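Local coordinates for protein (S)-2-haloacid dehalogenase 4A (Burkholderia cepacia, PDB 2NO4) that hydrolyses short-chain (S)-2-haloalkanoic acids to the corresponding (R)-2-hydroxyalkanoic acids, releasing halide with inversion of configuration, at residues E115-S119 against A120-V124; G130-E133 against M134-A138; A138-S142 against K143-V147. One frame throughout, in Å; residues are numbered along the deposited sequence.

Contact 1 (E115-S119 against A120-V124); sequences EKLKS and AGYIV. With SO4 (sulfate ion), chain M.
The Y122 ring turns an edge to the last helical turn: L117 O lies in the ring plane, 3.4 Å from CD1, while the CD2 methyl of L117 comes from above the plane at the CD1-CE1 side, 4.0 Å from CD1. The phenol OH is hydrogen-bonded to the carbonyl of L232, which ties the far end of the ring to helix 228-232. Two residues on, V124 reaches back to the helix with CG2 alone. That methyl, set beside its own backbone N by chi1 of 180°, rests on K118 N at 3.7 Å and on CB of L117, and touches CB and CG of K118, whose chain it crosses at about a right angle. K116 O takes two donors, A120 N at 3.0 Å and the hydroxyl OG of S119 at 2.7 Å. L117 O receives weak bonds from A120 N and Y122 N. G121 N approaches K118 O at 3.1 Å from well above the carbonyl plane, and a water donates to both K118 O and Y122 O, bridging the helix end to the outgoing chain. K116 points away from the turn; its NZ binds O2 of a sulfate, probably from the crystallisation liquor, at 3.1 Å. The chain leaves the helix at G121, where phi is positive (80°). With this glycine, the bonds from G121 N to K118 O and, weakly, from Y122 N to L117 O make a Schellman motif, ending helix 110-119 and turning the chain into strand 123-128 of the parallel sheet of the HAD Rossmann-like fold.

Contact 2 (G130-E133 against M134-A138); sequences GNDE and MLQAA. With SO4 (sulfate ion), chain I.
M134 lays its thioether across the amide of N131, the two side chains crossing at about a right angle with SD 3.3 Å from OD1, an oxygen that also accepts a hydrogen bond from the backbone N of W71 in helix 70-84. With chi1 of 75° the M134 CG sits between the backbone N and the carbonyl carbon, which also brings it to 3.5 Å from N131 O. The other end of the amide serves an anion: N131 ND2 and the backbone N of E133 both donate to O4 of a sulfate, each at 2.8 Å and nearly straight, in the first turn of the helix where the dipole should favour negative charge. N131 is the N-cap residue, yet its side chain makes no capping bond. On the outer side, in one of two conformers of D132, CG of Q136 approaches the carboxylate obliquely, 3.4 Å from D132 OD1. Backbone bonds from L135 N to N131 O (3.1 Å) and from Q136 N to D132 O (2.8 Å) start the helix. Helix 132-141 begins just after strand 123-128, L135 packing on I126 and S128, while M134 fits against F70, W71 and T74 of helix 70-84, Y101 of helix 90-102 and the substrate-binding Y22.

Contact 3 (A138-S142 against K143-V147); sequences ALKAS and KLDRV
Apolar contact comes from L139 and L144, whose side chains cross at about a right angle, CD2 of L139 lying 3.9 Å from CB of L144. Two further contacts are packing of carbon on polar groups: the CD1 methyl of L144 abuts the hydroxyl OG of S142 at 3.3 Å, and CB of K143 lies over the centre of one face of the R146 guanidinium. Among the hydrogen bonds, L144 N meets L139 O at 2.9 Å in the carbonyl plane, whereas K143 N reaches K140 O at 3.0 Å from high above its plane. S142 folds its hydroxyl back on the helix: chi1 of 53° carries OG to 2.7 Å from A138 O, which S142 N approaches from the opposite face, so that one carbonyl is gripped twice. The salt bridge is between D145 and R146: D145 OD1 accepts from R146 NE on the syn side at 3.2 Å, in the guanidinium plane. OD2 turns toward the helix end, 3.3 Å from CA of K140, and a water donates to both this oxygen and K140 O. The positive phi of K143 (55°) and the paired bonds to L139 O and K140 O make a Schellman motif, which stops helix 132-141 and leads into the 3-10 turn before strand 150-153.

In the fold
Along the chain the three contacts run in series: contact 1 closes helix 110-119 and enters strand 123-128, contact 2 opens helix 132-141, and contact 3 ends that helix, sharing A138 with contact 2. Centres of contacts 2 and 3 lie about 10 Å apart; those of contacts 1 and 2 are about 22 Å apart, and these two contacts do not touch. Contacts 1 and 3 do meet, V147 packing on E115, K118 and V124, so the chain after helix 132-141 packs on helix 110-119 and strand 123-128. Strand 123-128, helix 132-141 and strand 150-153 form a beta-alpha-beta unit. Contact 2 lies closest to the haloacid-binding residues, with M134 against Y22 and G130 beside S128.

Contact 1 (E115-S119 against A120-V124)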
# COMPACT_ATOMS: atom_id res chain seq x y z
N GLU B 115 7.70 -24.44 -18.74
CA GLU B 115 8.39 -25.44 -19.57
C GLU B 115 8.31 -25.14 -21.07
O GLU B 115 9.31 -25.17 -21.74
CB GLU B 115 7.93 -26.87 -19.27
CG GLU B 115 8.67 -27.97 -20.11
CD GLU B 115 10.21 -27.76 -20.20
OE1 GLU B 115 10.90 -27.86 -19.16
OE2 GLU B 115 10.72 -27.49 -21.32
N LYS B 116 7.15 -24.75 -21.58
CA LYS B 116 7.03 -24.40 -23.02
C LYS B 116 7.95 -23.23 -23.37
O LYS B 116 8.66 -23.25 -24.38
CB LYS B 116 5.57 -24.05 -23.39
CG LYS B 116 4.54 -25.20 -23.29
CD LYS B 116 3.16 -24.72 -23.83
CE LYS B 116 2.00 -25.68 -23.59
NZ LYS B 116 2.32 -26.96 -24.27
N LEU B 117 7.95 -22.21 -22.50
CA LEU B 117 8.81 -21.04 -22.71
C LEU B 117 10.29 -21.40 -22.65
O LEU B 117 11.08 -20.89 -23.42
CB LEU B 117 8.49 -19.94 -21.67
CG LEU B 117 7.13 -19.27 -21.85
CD1 LEU B 117 6.86 -18.23 -20.74
CD2 LEU B 117 7.01 -18.63 -23.24
N LYS B 118 10.66 -22.26 -21.71
CA LYS B 118 12.06 -22.68 -21.61
C LYS B 118 12.46 -23.50 -22.87
O LYS B 118 13.59 -23.37 -23.36
CB LYS B 118 12.25 -23.48 -20.34
CG LYS B 118 13.57 -23.27 -19.63
CD LYS B 118 13.56 -24.13 -18.34
CE LYS B 118 14.82 -24.98 -18.20
NZ LYS B 118 15.84 -24.35 -17.30
N SER B 119 11.51 -24.27 -23.42
CA SER B 119 11.70 -25.05 -24.66
C SER B 119 11.86 -24.15 -25.88
O SER B 119 12.56 -24.50 -26.82
CB SER B 119 10.54 -26.06 -24.89
OG SER B 119 9.43 -25.50 -25.65
N ALA B 120 11.20 -22.99 -25.88
CA ALA B 120 11.37 -22.02 -26.96
C ALA B 120 12.71 -21.25 -26.88
O ALA B 120 12.96 -20.36 -27.69
CB ALA B 120 10.17 -21.07 -27.03
N GLY B 121 13.56 -21.60 -25.92
CA GLY B 121 14.85 -20.93 -25.75
C GLY B 121 14.92 -19.57 -25.03
O GLY B 121 15.94 -18.89 -25.09
N TYR B 122 13.84 -19.16 -24.35
CA TYR B 122 13.89 -17.98 -23.48
C TYR B 122 14.67 -18.22 -22.21
O TYR B 122 14.68 -19.32 -21.68
CB TYR B 122 12.49 -17.55 -23.05
CG TYR B 122 11.65 -17.00 -24.15
CD1 TYR B 122 10.65 -17.78 -24.76
CD2 TYR B 122 11.85 -15.70 -24.61
CE1 TYR B 122 9.85 -17.25 -25.77
CE2 TYR B 122 11.09 -15.17 -25.63
CZ TYR B 122 10.09 -15.94 -26.20
OH TYR B 122 9.34 -15.37 -27.20
N ILE B 123 15.29 -17.17 -21.68
CA ILE B 123 15.66 -17.16 -20.28
C ILE B 123 14.34 -17.02 -19.52
O ILE B 123 13.53 -16.14 -19.84
CB ILE B 123 16.64 -16.01 -19.92
CG1 ILE B 123 17.93 -16.08 -20.79
CG2 ILE B 123 17.00 -16.03 -18.40
CD1 ILE B 123 18.60 -14.70 -20.97
N VAL B 124 14.11 -17.92 -18.58
CA VAL B 124 12.91 -17.93 -17.77
C VAL B 124 13.35 -17.67 -16.34
O VAL B 124 14.07 -18.48 -15.74
CB VAL B 124 12.11 -19.26 -17.90
CG1 VAL B 124 10.82 -19.21 -17.01
CG2 VAL B 124 11.77 -19.57 -19.38
S SO4 M . -1.65 -28.65 -23.65
O1 SO4 M . -2.82 -28.88 -24.50
O2 SO4 M . -0.52 -28.19 -24.47
O3 SO4 M . -2.11 -27.79 -22.55
O4 SO4 M . -1.16 -29.86 -23.00
O HOH W 1 15.61 -21.75 -22.02

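Contact 2 (G130-E133 against M134-A138)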
# COMPACT_ATOMS: atom_id res chain seq x y z
N GLY B 130 9.85 -11.74 -2.52
CA GLY B 130 10.04 -12.80 -1.54
C GLY B 130 11.55 -13.07 -1.40
O GLY B 130 12.28 -13.03 -2.39
N ASN B 131 11.99 -13.25 -0.17
CA ASN B 131 13.38 -13.66 0.13
C ASN B 131 13.59 -15.13 -0.25
O ASN B 131 12.60 -15.90 -0.36
CB ASN B 131 13.71 -13.41 1.62
CG ASN B 131 12.74 -14.10 2.58
OD1 ASN B 131 11.59 -13.65 2.74
ND2 ASN B 131 13.21 -15.17 3.27
N ASP B 132 14.84 -15.53 -0.46
CA ASP B 132 15.11 -16.85 -1.02
C ASP B 132 14.47 -17.99 -0.23
O ASP B 132 13.88 -18.90 -0.79
CB ASP B 132 16.60 -17.08 -1.22
CG ASP B 132 16.87 -18.24 -2.16
OD1 ASP B 132 17.35 -19.28 -1.69
OD2 ASP B 132 16.56 -18.10 -3.37
N GLU B 133 14.60 -17.96 1.08
CA GLU B 133 14.10 -19.07 1.89
C GLU B 133 12.61 -19.38 1.69
O GLU B 133 12.24 -20.55 1.45
CB GLU B 133 14.39 -18.90 3.38
CG GLU B 133 14.05 -20.20 4.11
CD GLU B 133 14.15 -20.10 5.60
OE1 GLU B 133 13.43 -20.88 6.29
OE2 GLU B 133 14.95 -19.25 6.09
N MET B 134 11.74 -18.37 1.82
CA MET B 134 10.31 -18.59 1.61
C MET B 134 9.98 -18.96 0.14
O MET B 134 9.17 -19.85 -0.12
CB MET B 134 9.48 -17.39 2.11
CG MET B 134 9.52 -16.15 1.21
SD MET B 134 8.61 -14.78 1.94
CE MET B 134 6.90 -15.30 1.53
N LEU B 135 10.65 -18.31 -0.81
CA LEU B 135 10.33 -18.48 -2.21
C LEU B 135 10.80 -19.86 -2.72
O LEU B 135 10.06 -20.54 -3.45
CB LEU B 135 10.99 -17.40 -3.05
CG LEU B 135 10.21 -16.75 -4.20
CD1 LEU B 135 11.25 -16.11 -5.10
CD2 LEU B 135 9.30 -17.67 -5.00
N GLN B 136 12.02 -20.24 -2.34
CA GLN B 136 12.57 -21.55 -2.71
C GLN B 136 11.72 -22.72 -2.21
O GLN B 136 11.44 -23.67 -2.98
CB GLN B 136 14.04 -21.69 -2.26
CG GLN B 136 15.02 -21.11 -3.27
CD GLN B 136 14.86 -21.75 -4.67
OE1 GLN B 136 14.54 -21.08 -5.65
NE2 GLN B 136 15.06 -23.07 -4.74
N ALA B 137 11.27 -22.64 -0.96
CA ALA B 137 10.34 -23.62 -0.41
C ALA B 137 9.07 -23.78 -1.28
O ALA B 137 8.66 -24.90 -1.61
CB ALA B 137 9.96 -23.29 1.05
N ALA B 138 8.45 -22.64 -1.63
CA ALA B 138 7.23 -22.65 -2.47
C ALA B 138 7.52 -23.20 -3.87
O ALA B 138 6.74 -24.01 -4.40
CB ALA B 138 6.60 -21.25 -2.56
S SO4 I . 17.23 -15.97 3.05
O1 SO4 I . 17.68 -17.34 3.30
O2 SO4 I . 17.39 -15.20 4.30
O3 SO4 I . 18.07 -15.40 1.98
O4 SO4 I . 15.80 -16.02 2.66

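Contact 3 (A138-S142 against K143-V147)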
# COMPACT_ATOMS: atom_id res chain seq x y z
N ALA B 138 8.45 -22.64 -1.63
CA ALA B 138 7.23 -22.65 -2.47
C ALA B 138 7.52 -23.20 -3.87
O ALA B 138 6.74 -24.01 -4.40
CB ALA B 138 6.60 -21.25 -2.56
N LEU B 139 8.65 -22.79 -4.44
CA LEU B 139 9.05 -23.26 -5.76
C LEU B 139 9.34 -24.76 -5.76
O LEU B 139 8.95 -25.46 -6.71
CB LEU B 139 10.24 -22.47 -6.32
CG LEU B 139 10.01 -20.99 -6.61
CD1 LEU B 139 11.33 -20.34 -7.08
CD2 LEU B 139 8.84 -20.76 -7.57
N LYS B 140 10.02 -25.24 -4.73
CA LYS B 140 10.29 -26.68 -4.65
C LYS B 140 9.01 -27.50 -4.48
O LYS B 140 8.80 -28.49 -5.19
CB LYS B 140 11.29 -27.02 -3.53
CG LYS B 140 12.75 -26.71 -3.86
CD LYS B 140 13.67 -27.73 -3.20
CE LYS B 140 13.52 -29.14 -3.85
NZ LYS B 140 13.37 -30.27 -2.84
N ALA B 141 8.16 -27.08 -3.53
CA ALA B 141 6.91 -27.78 -3.25
C ALA B 141 6.03 -27.91 -4.48
O ALA B 141 5.28 -28.88 -4.60
CB ALA B 141 6.12 -27.10 -2.14
N SER B 142 6.11 -26.94 -5.38
CA SER B 142 5.26 -26.95 -6.58
C SER B 142 5.99 -27.42 -7.85
O SER B 142 5.44 -27.32 -8.95
CB SER B 142 4.62 -25.57 -6.78
OG SER B 142 5.63 -24.56 -6.79
N LYS B 143 7.21 -27.92 -7.68
CA LYS B 143 8.11 -28.37 -8.78
C LYS B 143 8.39 -27.33 -9.87
O LYS B 143 8.67 -27.68 -11.03
CB LYS B 143 7.63 -29.70 -9.39
CG LYS B 143 7.53 -30.82 -8.39
CD LYS B 143 7.00 -32.12 -9.04
CE LYS B 143 6.80 -33.23 -7.99
NZ LYS B 143 5.68 -32.87 -7.04
N LEU B 144 8.33 -26.05 -9.48
CA LEU B 144 8.59 -24.95 -10.41
C LEU B 144 10.08 -24.72 -10.59
O LEU B 144 10.51 -24.11 -11.56
CB LEU B 144 7.86 -23.67 -9.96
CG LEU B 144 6.33 -23.73 -9.97
CD1 LEU B 144 5.70 -22.48 -9.40
CD2 LEU B 144 5.78 -23.99 -11.39
N ASP B 145 10.85 -25.24 -9.64
CA ASP B 145 12.32 -25.28 -9.64
C ASP B 145 12.94 -25.67 -11.00
O ASP B 145 13.84 -25.00 -11.51
CB ASP B 145 12.82 -26.23 -8.50
CG ASP B 145 12.09 -27.63 -8.47
OD1 ASP B 145 12.26 -28.50 -9.36
OD2 ASP B 145 11.36 -27.87 -7.51
N ARG B 146 12.44 -26.76 -11.57
CA ARG B 146 13.04 -27.33 -12.77
C ARG B 146 12.73 -26.57 -14.04
O ARG B 146 13.33 -26.84 -15.07
CB ARG B 146 12.64 -28.80 -12.92
CG ARG B 146 11.17 -29.05 -13.17
CD ARG B 146 10.80 -30.48 -12.73
NE ARG B 146 11.06 -30.71 -11.30
CZ ARG B 146 10.70 -31.82 -10.65
NH1 ARG B 146 10.09 -32.80 -11.30
NH2 ARG B 146 10.96 -31.95 -9.35
N VAL B 147 11.79 -25.64 -13.97
CA VAL B 147 11.38 -24.90 -15.15
C VAL B 147 11.90 -23.47 -15.14
O VAL B 147 11.39 -22.62 -15.90
CB VAL B 147 9.83 -25.00 -15.40
CG1 VAL B 147 9.44 -26.43 -15.67
CG2 VAL B 147 9.01 -24.46 -14.22
O HOH W 2 10.81 -30.04 -5.96